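Local coordinates for protein peptide synthetase, module 7 (Actinoplanes teichomyceticus, PDB 4TX3) that is a condensation-like domain of a nonribosomal peptide synthetase that probably recruits tailoring cytochrome P450 enzymes to the carrier-bound peptide during teicoplanin assembly, at residues P18-Q23 and I185-L190; H84-A89 and R119-R124; A145-S150 and L288-D293; L178-Y183 and G302-P307. One frame throughout, in Å; residues are numbered along the deposited sequence.

Interaction 1. Residues P18-Q23 and I185-L190; sequences PLTARQ and IWEQRL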
# COMPACT_ATOMS: atom_id res chain seq x y z
N PRO B 18 -10.04 -10.96 27.15
CA PRO B 18 -10.37 -12.24 26.52
C PRO B 18 -9.55 -12.50 25.27
O PRO B 18 -9.11 -11.57 24.60
CB PRO B 18 -11.84 -12.08 26.17
CG PRO B 18 -11.99 -10.64 25.90
CD PRO B 18 -11.07 -9.94 26.87
N LEU B 19 -9.36 -13.78 24.95
CA LEU B 19 -8.89 -14.19 23.64
C LEU B 19 -9.98 -14.00 22.59
O LEU B 19 -11.17 -14.05 22.91
CB LEU B 19 -8.47 -15.66 23.68
CG LEU B 19 -7.13 -16.08 24.30
CD1 LEU B 19 -7.05 -15.83 25.78
CD2 LEU B 19 -6.85 -17.56 23.96
N THR B 20 -9.60 -13.81 21.32
CA THR B 20 -10.60 -13.95 20.26
C THR B 20 -10.89 -15.42 20.06
O THR B 20 -10.16 -16.27 20.58
CB THR B 20 -10.14 -13.37 18.91
OG1 THR B 20 -9.02 -14.12 18.43
CG2 THR B 20 -9.80 -11.88 19.01
N ALA B 21 -11.95 -15.72 19.31
CA ALA B 21 -12.29 -17.10 18.99
C ALA B 21 -11.16 -17.78 18.22
O ALA B 21 -10.86 -18.94 18.48
CB ALA B 21 -13.60 -17.15 18.20
N ARG B 22 -10.53 -17.06 17.31
CA ARG B 22 -9.40 -17.61 16.55
C ARG B 22 -8.23 -17.95 17.47
O ARG B 22 -7.62 -19.01 17.33
CB ARG B 22 -8.96 -16.63 15.45
CG ARG B 22 -7.93 -17.20 14.45
CD ARG B 22 -8.16 -16.69 13.04
NE ARG B 22 -9.60 -16.58 12.79
CZ ARG B 22 -10.24 -15.43 12.61
NH1 ARG B 22 -9.58 -14.28 12.61
NH2 ARG B 22 -11.56 -15.44 12.43
N GLN B 23 -7.92 -17.07 18.43
CA GLN B 23 -6.83 -17.32 19.38
C GLN B 23 -7.09 -18.54 20.29
O GLN B 23 -6.20 -19.37 20.51
CB GLN B 23 -6.61 -16.09 20.27
CG GLN B 23 -6.05 -14.87 19.57
CD GLN B 23 -5.90 -13.69 20.53
OE1 GLN B 23 -6.85 -13.32 21.22
NE2 GLN B 23 -4.71 -13.10 20.58
N ILE B 185 -12.06 -7.43 22.66
CA ILE B 185 -13.18 -7.04 23.51
C ILE B 185 -14.39 -6.69 22.65
O ILE B 185 -15.53 -6.91 23.05
CB ILE B 185 -12.81 -5.87 24.42
CG1 ILE B 185 -11.85 -6.34 25.51
CG2 ILE B 185 -14.06 -5.26 25.06
CD1 ILE B 185 -11.12 -5.22 26.20
N TRP B 186 -14.12 -6.16 21.47
CA TRP B 186 -15.16 -5.88 20.49
C TRP B 186 -15.86 -7.15 20.02
O TRP B 186 -17.09 -7.21 20.00
CB TRP B 186 -14.55 -5.15 19.30
CG TRP B 186 -15.50 -4.83 18.21
CD1 TRP B 186 -16.52 -3.94 18.25
CD2 TRP B 186 -15.49 -5.36 16.88
NE1 TRP B 186 -17.16 -3.88 17.04
CE2 TRP B 186 -16.55 -4.74 16.18
CE3 TRP B 186 -14.69 -6.30 16.21
CZ2 TRP B 186 -16.83 -5.04 14.85
CZ3 TRP B 186 -14.97 -6.59 14.89
CH2 TRP B 186 -16.04 -5.96 14.22
N GLU B 187 -15.06 -8.15 19.63
CA GLU B 187 -15.61 -9.45 19.22
C GLU B 187 -16.43 -10.08 20.34
O GLU B 187 -17.50 -10.64 20.11
CB GLU B 187 -14.51 -10.42 18.77
CG GLU B 187 -15.08 -11.80 18.40
CD GLU B 187 -14.03 -12.82 18.04
OE1 GLU B 187 -13.30 -12.58 17.04
OE2 GLU B 187 -13.93 -13.87 18.74
N GLN B 188 -15.93 -9.99 21.57
CA GLN B 188 -16.67 -10.52 22.70
C GLN B 188 -18.01 -9.80 22.86
O GLN B 188 -19.04 -10.45 23.07
CB GLN B 188 -15.86 -10.41 23.98
CG GLN B 188 -16.59 -10.93 25.19
CD GLN B 188 -15.91 -10.56 26.48
OE1 GLN B 188 -15.18 -11.36 27.06
NE2 GLN B 188 -16.17 -9.34 26.96
N ARG B 189 -18.01 -8.48 22.75
CA ARG B 189 -19.24 -7.69 22.86
C ARG B 189 -20.23 -8.05 21.77
O ARG B 189 -21.44 -8.07 21.99
CB ARG B 189 -18.94 -6.19 22.81
CG ARG B 189 -18.35 -5.65 24.08
CD ARG B 189 -17.92 -4.21 23.91
NE ARG B 189 -17.36 -3.68 25.15
CZ ARG B 189 -16.95 -2.42 25.30
NH1 ARG B 189 -17.05 -1.57 24.29
NH2 ARG B 189 -16.46 -2.02 26.47
N LEU B 190 -19.70 -8.32 20.59
CA LEU B 190 -20.51 -8.74 19.46
C LEU B 190 -21.13 -10.12 19.75
O LEU B 190 -22.34 -10.29 19.63
CB LEU B 190 -19.65 -8.77 18.21
CG LEU B 190 -20.22 -8.98 16.82
CD1 LEU B 190 -19.39 -8.15 15.83
CD2 LEU B 190 -20.13 -10.45 16.49
O HOH W 1 -11.81 -14.43 16.16
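Glu-187 grips Ala-21 at the start of helix 21-28, while Pro-18 packs on Ile-185 and Gln-188; the first contact is polar and the second largely apolar. Glu-187 leaves helix 180-191 with CG anti to its backbone N (chi1 177°) and runs on extended, which carries the carboxylate across to the start of helix 21-28. There OE2 accepts a hydrogen bond from Ala-21 N over 2.8 Å, nearly straight at 160°, with the donor on the syn side and close to the carboxylate plane. The other oxygen, Glu-187 OE1, lies 2.5 Å from the oxygen of a water, which in turn accepts from Arg-22 N. OE2 thus takes Ala-21 N directly, and OE1 reaches the next N-H, that of Arg-22, through the water; the positive end of that helix would be expected to stabilise the buried charge. With an alanine at Glu-187, Ala-21 N would probably lose its acceptor and the water one of its partners. Beside this grip, the Pro-18 ring lies across two side chains: its CD meets Ile-185 CG1 at 3.9 Å, and its CG sits 3.5 Å from Gln-188 OE1, where the contact is more exposed. Pro-14 covers Ile-185 further, and Pro-341 packs on Glu-187. Thr-20 precedes the helix as its N-cap; Gln-23 N donates to Thr-20 OG1 over 3.1 Å, while Thr-20 N donates to Gln-23 OE1 over 2.8 Å. This reciprocal pair is a capping box, here joined by a glutamate from a second helix that supplements the cap.

Interaction 2. Residues H84-A89 and R119-R124; sequences HIHDAA and RDMPWR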
# COMPACT_ATOMS: atom_id res chain seq x y z
N HIS B 84 -2.49 -11.90 28.83
CA HIS B 84 -1.68 -11.14 29.77
C HIS B 84 -0.66 -10.24 29.04
O HIS B 84 0.35 -10.70 28.50
CB HIS B 84 -0.94 -12.07 30.74
CG HIS B 84 -0.25 -11.34 31.84
ND1 HIS B 84 -0.44 -11.63 33.17
CD2 HIS B 84 0.62 -10.29 31.81
CE1 HIS B 84 0.28 -10.81 33.91
NE2 HIS B 84 0.93 -9.99 33.11
N ILE B 85 -0.92 -8.94 29.09
CA ILE B 85 -0.12 -7.97 28.36
C ILE B 85 1.02 -7.45 29.23
O ILE B 85 0.80 -6.73 30.18
CB ILE B 85 -1.01 -6.82 27.87
CG1 ILE B 85 -2.11 -7.38 26.95
CG2 ILE B 85 -0.20 -5.73 27.19
CD1 ILE B 85 -3.25 -6.41 26.67
N HIS B 86 2.24 -7.82 28.89
CA HIS B 86 3.42 -7.34 29.60
C HIS B 86 3.81 -5.94 29.12
O HIS B 86 3.51 -5.56 27.98
CB HIS B 86 4.58 -8.32 29.42
CG HIS B 86 4.27 -9.71 29.86
ND1 HIS B 86 4.62 -10.20 31.11
CD2 HIS B 86 3.62 -10.73 29.24
CE1 HIS B 86 4.21 -11.45 31.23
NE2 HIS B 86 3.60 -11.80 30.11
N ASP B 87 4.47 -5.17 29.99
CA ASP B 87 5.01 -3.86 29.63
C ASP B 87 6.01 -3.90 28.49
O ASP B 87 6.10 -2.95 27.71
CB ASP B 87 5.70 -3.22 30.83
CG ASP B 87 4.74 -2.66 31.83
OD1 ASP B 87 3.55 -2.47 31.47
OD2 ASP B 87 5.18 -2.39 32.97
N ALA B 88 6.79 -4.97 28.42
CA ALA B 88 7.76 -5.13 27.35
C ALA B 88 8.00 -6.60 26.97
O ALA B 88 7.64 -7.53 27.70
CB ALA B 88 9.06 -4.48 27.72
N ALA B 89 8.61 -6.79 25.80
CA ALA B 89 9.11 -8.10 25.38
C ALA B 89 10.62 -8.10 25.47
O ALA B 89 11.29 -7.19 24.95
CB ALA B 89 8.64 -8.44 23.97
N ARG B 119 3.66 -19.20 28.98
CA ARG B 119 4.75 -18.46 29.60
C ARG B 119 5.73 -17.81 28.62
O ARG B 119 6.59 -17.05 29.03
CB ARG B 119 5.53 -19.38 30.57
CG ARG B 119 6.31 -20.55 29.93
CD ARG B 119 7.06 -21.36 30.99
NE ARG B 119 6.16 -21.82 32.06
CZ ARG B 119 5.70 -23.07 32.17
NH1 ARG B 119 6.07 -23.99 31.29
NH2 ARG B 119 4.88 -23.39 33.16
N ASP B 120 5.60 -18.08 27.32
CA ASP B 120 6.48 -17.46 26.32
C ASP B 120 5.79 -16.36 25.53
O ASP B 120 4.60 -16.45 25.25
CB ASP B 120 7.00 -18.50 25.31
CG ASP B 120 7.82 -19.60 25.95
OD1 ASP B 120 8.41 -19.38 27.04
OD2 ASP B 120 7.90 -20.69 25.34
N MET B 121 6.53 -15.33 25.15
CA MET B 121 6.04 -14.39 24.15
C MET B 121 5.85 -15.14 22.82
O MET B 121 6.62 -16.03 22.48
CB MET B 121 7.02 -13.22 23.99
CG MET B 121 7.46 -12.58 25.30
SD MET B 121 6.23 -11.47 25.97
CE MET B 121 6.80 -11.30 27.66
N PRO B 122 4.82 -14.77 22.04
CA PRO B 122 4.47 -15.55 20.86
C PRO B 122 5.34 -15.26 19.62
O PRO B 122 4.93 -15.49 18.49
CB PRO B 122 3.02 -15.14 20.61
CG PRO B 122 3.01 -13.67 21.01
CD PRO B 122 4.01 -13.54 22.16
N TRP B 123 6.55 -14.75 19.82
CA TRP B 123 7.46 -14.56 18.70
C TRP B 123 8.87 -14.73 19.19
O TRP B 123 9.12 -14.88 20.37
CB TRP B 123 7.28 -13.19 18.05
CG TRP B 123 7.66 -12.05 18.90
CD1 TRP B 123 7.00 -11.59 20.01
CD2 TRP B 123 8.80 -11.19 18.72
NE1 TRP B 123 7.66 -10.50 20.53
CE2 TRP B 123 8.76 -10.23 19.77
CE3 TRP B 123 9.84 -11.15 17.80
CZ2 TRP B 123 9.74 -9.23 19.90
CZ3 TRP B 123 10.81 -10.15 17.94
CH2 TRP B 123 10.75 -9.21 18.98
N ARG B 124 9.81 -14.67 18.25
CA ARG B 124 11.14 -15.17 18.49
C ARG B 124 12.05 -14.73 17.34
O ARG B 124 11.68 -14.85 16.17
CB ARG B 124 11.09 -16.69 18.61
CG ARG B 124 12.39 -17.38 18.68
CD ARG B 124 12.21 -18.85 18.35
NE ARG B 124 11.28 -19.50 19.26
CZ ARG B 124 10.40 -20.42 18.88
NH1 ARG B 124 10.35 -20.79 17.59
NH2 ARG B 124 9.58 -20.97 19.77
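Met-121 lays its terminal methyl over the ring of His-86, joining the loop that follows strand 84-85 to the lead-in of strand 123-129, part of the mixed sheet in the N-terminal half of this condensation-type fold. The close packing is here: Met-121 CE stands 3.8 Å from the His-86 ring centroid and 23° off the ring normal, a CH-pi contact whose nearest ring atom is CD2. The methionine gets there through a bend about CB-CG (chi2 -79°), which places the sulfur obliquely to the ring and only the methyl over the face. The opposite face of the imidazole is covered by CD2 of the His-84 ring, 3.7 Å above the plane of the His-86 ring, so that the latter is sandwiched between two carbons. His-86 NE2 is hydrogen-bonded to Thr-73 OG1 of the partner strand 72-73, which fixes the rotation of the ring. Toward the solvent the contact thins out: Ala-88 is exposed, its CB points away from Met-121, and its carbonyl O merely lies 3.9 Å from Met-121 CE. On the buried side the fit is also less close, for Ala-89 CB stays 4.4 Å from Met-121 SD. No hydrogen bond crosses between the segments. Helix 53-66 closes this inner side, with Ala-64 touching both Ala-89 and Trp-123. The indole NE1 makes a weak hydrogen bond to Leu-70 O, and the methyl CB of Ala-89 meets the edge of the indole, 4.1 Å from Trp-123 NE1.

Interaction 3. Residues A145-S150 and L288-D293; sequences AADDDS and LPRDED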
# COMPACT_ATOMS: atom_id res chain seq x y z
N ALA B 145 -0.79 -14.90 17.21
CA ALA B 145 -0.41 -13.50 17.30
C ALA B 145 -0.38 -12.79 15.96
O ALA B 145 -0.37 -11.56 15.91
CB ALA B 145 0.93 -13.36 17.99
N ALA B 146 -0.34 -13.54 14.87
CA ALA B 146 -0.16 -12.92 13.55
C ALA B 146 -0.78 -13.71 12.42
O ALA B 146 -0.67 -14.94 12.36
CB ALA B 146 1.33 -12.72 13.28
N ASP B 147 -1.45 -12.99 11.52
CA ASP B 147 -1.77 -13.49 10.19
C ASP B 147 -0.63 -13.09 9.24
O ASP B 147 0.35 -12.45 9.65
CB ASP B 147 -3.12 -12.96 9.69
CG ASP B 147 -3.18 -11.42 9.60
OD1 ASP B 147 -2.14 -10.74 9.73
OD2 ASP B 147 -4.29 -10.89 9.38
N ASP B 148 -0.76 -13.43 7.96
CA ASP B 148 0.31 -13.17 7.00
C ASP B 148 0.51 -11.69 6.67
O ASP B 148 1.65 -11.24 6.58
CB ASP B 148 0.07 -13.96 5.71
CG ASP B 148 0.25 -15.46 5.90
OD1 ASP B 148 1.37 -15.96 5.65
OD2 ASP B 148 -0.72 -16.14 6.31
N ASP B 149 -0.57 -10.93 6.51
CA ASP B 149 -0.46 -9.47 6.39
C ASP B 149 0.38 -8.87 7.53
O ASP B 149 1.17 -7.94 7.31
CB ASP B 149 -1.84 -8.81 6.38
CG ASP B 149 -2.62 -9.08 5.09
OD1 ASP B 149 -2.02 -9.52 4.09
OD2 ASP B 149 -3.85 -8.84 5.09
N SER B 150 0.20 -9.42 8.73
CA SER B 150 0.85 -8.88 9.93
C SER B 150 2.38 -8.90 9.85
O SER B 150 3.05 -8.08 10.46
CB SER B 150 0.41 -9.64 11.18
OG SER B 150 -0.94 -9.35 11.48
N LEU B 288 -9.82 -14.99 4.06
CA LEU B 288 -9.92 -13.57 3.76
C LEU B 288 -8.98 -12.77 4.66
O LEU B 288 -8.79 -13.15 5.82
CB LEU B 288 -11.35 -13.08 3.98
CG LEU B 288 -12.48 -13.82 3.28
CD1 LEU B 288 -13.79 -13.13 3.61
CD2 LEU B 288 -12.22 -13.80 1.80
N PRO B 289 -8.43 -11.66 4.14
CA PRO B 289 -7.67 -10.75 5.01
C PRO B 289 -8.64 -9.96 5.88
O PRO B 289 -9.85 -10.04 5.64
CB PRO B 289 -6.97 -9.83 4.02
CG PRO B 289 -8.00 -9.68 2.94
CD PRO B 289 -8.63 -11.07 2.81
N ARG B 290 -8.11 -9.20 6.84
CA ARG B 290 -8.90 -8.28 7.63
C ARG B 290 -9.80 -7.41 6.74
O ARG B 290 -9.45 -7.08 5.61
CB ARG B 290 -7.98 -7.40 8.47
CG ARG B 290 -7.00 -6.57 7.67
CD ARG B 290 -5.89 -5.98 8.55
NE ARG B 290 -4.83 -6.94 8.82
CZ ARG B 290 -3.79 -6.72 9.62
NH1 ARG B 290 -3.66 -5.56 10.25
NH2 ARG B 290 -2.88 -7.67 9.81
N ASP B 291 -10.97 -7.07 7.26
CA ASP B 291 -11.88 -6.16 6.59
C ASP B 291 -11.23 -4.79 6.31
O ASP B 291 -10.92 -4.03 7.22
CB ASP B 291 -13.13 -6.03 7.46
CG ASP B 291 -14.17 -5.10 6.89
OD1 ASP B 291 -14.00 -4.59 5.76
OD2 ASP B 291 -15.18 -4.88 7.59
N GLU B 292 -11.00 -4.49 5.04
CA GLU B 292 -10.25 -3.29 4.65
C GLU B 292 -11.00 -2.00 5.00
O GLU B 292 -10.39 -0.93 5.10
CB GLU B 292 -9.94 -3.32 3.15
CG GLU B 292 -11.16 -3.11 2.25
CD GLU B 292 -10.82 -3.14 0.75
OE1 GLU B 292 -9.71 -3.61 0.38
OE2 GLU B 292 -11.65 -2.67 -0.06
N ASP B 293 -12.31 -2.11 5.19
CA ASP B 293 -13.12 -0.98 5.64
C ASP B 293 -12.77 -0.54 7.07
O ASP B 293 -12.91 0.63 7.41
CB ASP B 293 -14.62 -1.33 5.56
CG ASP B 293 -15.15 -1.37 4.13
OD1 ASP B 293 -14.47 -0.84 3.21
OD2 ASP B 293 -16.25 -1.93 3.91
O HOH W 2 -5.16 -9.79 7.30
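Arg-290 reaches from the loop after strand 281-288 to the start of helix 148-166, where its NH2 forms a salt bridge with Asp-147 OD1 at 3.2 Å. The hydrogen bond within it is weak, bent to 134°, although the oxygen lies near the guanidinium plane. Asp-147 is the N-cap of that helix, and its OD1 accepts from Ser-150 N at 2.9 Å, nearly along its C-O direction, and from Ser-150 OG, the two donors coming from opposite faces of the carboxylate. Asp-147 CG lies between the backbone N and the carbonyl carbon (chi1 60°), a setting that turns OD1 back over that first turn. Ser-150 OG in turn accepts from Gly-302 N. The other oxygen, Asp-147 OD2, accepts a hydrogen bond from a water that joins four groups. The water also donates to Asp-149 OD2 at 2.7 Å and accepts from Arg-290 N at 3.0 Å and from Arg-290 NE at 3.2 Å. The remaining guanidinium nitrogen, NH1, donates to the carbonyls of Leu-297 and Met-300, so every nitrogen of the group has an acceptor. Asp-149 OD2 also rests against Pro-289 CB. Beyond, Asp-291 OD1 accepts from Asp-293 N in an Asx turn, and Glu-292 and Asp-293 form salt bridges with the other protein of the complex. By sequence, Asp-147 matches the aspartate of the HHxxxDG signature of condensation domains, whose second histidine is here Arg-143; the aspartate-arginine pair is consistent with the structural role of that residue in the family.

Interaction 4. Residues L178-Y183 and G302-P307; sequences LQFADY and GPFARP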
# COMPACT_ATOMS: atom_id res chain seq x y z
N LEU B 178 -5.81 1.58 17.97
CA LEU B 178 -6.27 0.32 18.56
C LEU B 178 -5.13 -0.64 18.84
O LEU B 178 -4.27 -0.84 17.99
CB LEU B 178 -7.28 -0.36 17.64
CG LEU B 178 -8.52 0.46 17.31
CD1 LEU B 178 -9.45 -0.40 16.49
CD2 LEU B 178 -9.19 0.93 18.59
N GLN B 179 -5.15 -1.25 20.02
CA GLN B 179 -4.36 -2.45 20.31
C GLN B 179 -5.23 -3.71 20.13
O GLN B 179 -6.45 -3.62 20.13
CB GLN B 179 -3.80 -2.40 21.73
CG GLN B 179 -2.83 -1.27 21.93
CD GLN B 179 -1.53 -1.48 21.17
OE1 GLN B 179 -1.16 -2.61 20.81
NE2 GLN B 179 -0.83 -0.37 20.92
N PHE B 180 -4.60 -4.88 19.99
CA PHE B 180 -5.38 -6.09 19.70
C PHE B 180 -6.43 -6.40 20.77
O PHE B 180 -7.48 -6.94 20.45
CB PHE B 180 -4.48 -7.32 19.52
CG PHE B 180 -5.22 -8.50 18.93
CD1 PHE B 180 -5.65 -8.47 17.61
CD2 PHE B 180 -5.54 -9.59 19.71
CE1 PHE B 180 -6.36 -9.54 17.07
CE2 PHE B 180 -6.25 -10.67 19.18
CZ PHE B 180 -6.66 -10.64 17.85
N ALA B 181 -6.15 -6.06 22.03
CA ALA B 181 -7.09 -6.28 23.12
C ALA B 181 -8.42 -5.54 22.88
O ALA B 181 -9.48 -6.01 23.31
CB ALA B 181 -6.48 -5.84 24.45
N ASP B 182 -8.34 -4.39 22.21
CA ASP B 182 -9.53 -3.61 21.86
C ASP B 182 -10.39 -4.36 20.82
O ASP B 182 -11.62 -4.35 20.88
CB ASP B 182 -9.13 -2.23 21.34
CG ASP B 182 -8.26 -1.43 22.34
OD1 ASP B 182 -8.58 -1.41 23.55
OD2 ASP B 182 -7.26 -0.83 21.90
N TYR B 183 -9.74 -5.01 19.86
CA TYR B 183 -10.42 -5.87 18.89
C TYR B 183 -11.06 -7.08 19.58
O TYR B 183 -12.23 -7.41 19.32
CB TYR B 183 -9.44 -6.34 17.80
CG TYR B 183 -10.09 -7.19 16.73
CD1 TYR B 183 -10.89 -6.61 15.75
CD2 TYR B 183 -9.91 -8.57 16.71
CE1 TYR B 183 -11.51 -7.40 14.77
CE2 TYR B 183 -10.53 -9.37 15.75
CZ TYR B 183 -11.32 -8.78 14.77
OH TYR B 183 -11.93 -9.57 13.81
N GLY B 302 -1.84 -8.88 14.27
CA GLY B 302 -2.85 -9.69 14.93
C GLY B 302 -3.33 -10.82 14.05
O GLY B 302 -3.14 -10.81 12.84
N PRO B 303 -3.95 -11.84 14.66
CA PRO B 303 -4.55 -12.93 13.90
C PRO B 303 -5.88 -12.51 13.29
O PRO B 303 -6.94 -13.04 13.65
CB PRO B 303 -4.74 -14.01 14.95
CG PRO B 303 -4.95 -13.25 16.23
CD PRO B 303 -4.03 -12.06 16.12
N PHE B 304 -5.82 -11.56 12.36
CA PHE B 304 -7.00 -10.97 11.75
C PHE B 304 -7.56 -11.75 10.57
O PHE B 304 -8.71 -11.52 10.18
CB PHE B 304 -6.71 -9.54 11.28
CG PHE B 304 -6.48 -8.58 12.39
CD1 PHE B 304 -7.53 -8.22 13.24
CD2 PHE B 304 -5.22 -8.01 12.58
CE1 PHE B 304 -7.32 -7.34 14.27
CE2 PHE B 304 -5.00 -7.11 13.62
CZ PHE B 304 -6.05 -6.77 14.46
N ALA B 305 -6.78 -12.62 9.95
CA ALA B 305 -7.27 -13.24 8.73
C ALA B 305 -8.35 -14.25 9.11
O ALA B 305 -8.23 -14.94 10.12
CB ALA B 305 -6.12 -13.90 7.93
N ARG B 306 -9.41 -14.32 8.31
CA ARG B 306 -10.62 -15.07 8.70
C ARG B 306 -11.02 -16.15 7.70
O ARG B 306 -11.28 -15.84 6.52
CB ARG B 306 -11.78 -14.11 8.85
CG ARG B 306 -11.62 -12.98 7.90
CD ARG B 306 -12.36 -11.76 8.31
NE ARG B 306 -12.23 -10.79 7.25
CZ ARG B 306 -13.24 -10.07 6.79
NH1 ARG B 306 -14.45 -10.25 7.31
NH2 ARG B 306 -13.04 -9.21 5.80
N PRO B 307 -11.08 -17.41 8.16
CA PRO B 307 -11.58 -18.52 7.35
C PRO B 307 -13.01 -18.26 6.92
O PRO B 307 -13.77 -17.61 7.63
CB PRO B 307 -11.49 -19.72 8.29
CG PRO B 307 -10.47 -19.33 9.31
CD PRO B 307 -10.66 -17.85 9.50
O HOH W 3 -10.78 -9.27 11.04
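A water oxygen bridges Tyr-183 and Phe-304, lying 3.0 Å from Tyr-183 OH and donating to Phe-304 O over 3.2 Å. Beside this water bridge the two rings meet edge to face: Phe-304 CE1 stands over the centre of the tyrosine ring, with planes at 76° and centroids 5.0 Å apart. The same phenylalanine offers its own face to the edge of Phe-180 in an offset edge-to-face pair, with planes at 68°, so that the three rings form an aromatic cluster. Phe-180 has CG anti to the backbone N (chi1 -168°), which sends its ring off the helix; one face then takes Pro-303 CD, 3.5 Å from Phe-180 CZ. Pro-303 is the centre of an inverse gamma turn, and at Gly-302 just before it a beta carbon would collide with both phenylalanine rings. A serine at Phe-180 would probably open a gap beside Pro-303 and let the Phe-304 ring turn more freely. The cluster fills the space between the first turn of helix 180-191 and the run into strand 306-313, with Gln-23 of helix 21-28 touching both Phe-180 and Pro-303.

In the fold
From the N terminus, interaction 1 opens at helix 21-28 and closes only at helix 180-191, a loop of some 160 residues. Within that span interaction 2 forms and closes a short loop between strand 84-85 and strand 123-129, before interactions 3 and 4 open. These two start inside the span of interaction 1 and end beyond it, so both cross it, and they cross each other. Interactions 1 and 4 share helix 180-191 and touch, as Arg-22 NH1 donates a hydrogen bond to Pro-303 O. Interactions 3 and 4 also touch, with centres about 8 Å apart. Together they tie the N-terminal sheet region and its helices to strands 281-288 and 306-313.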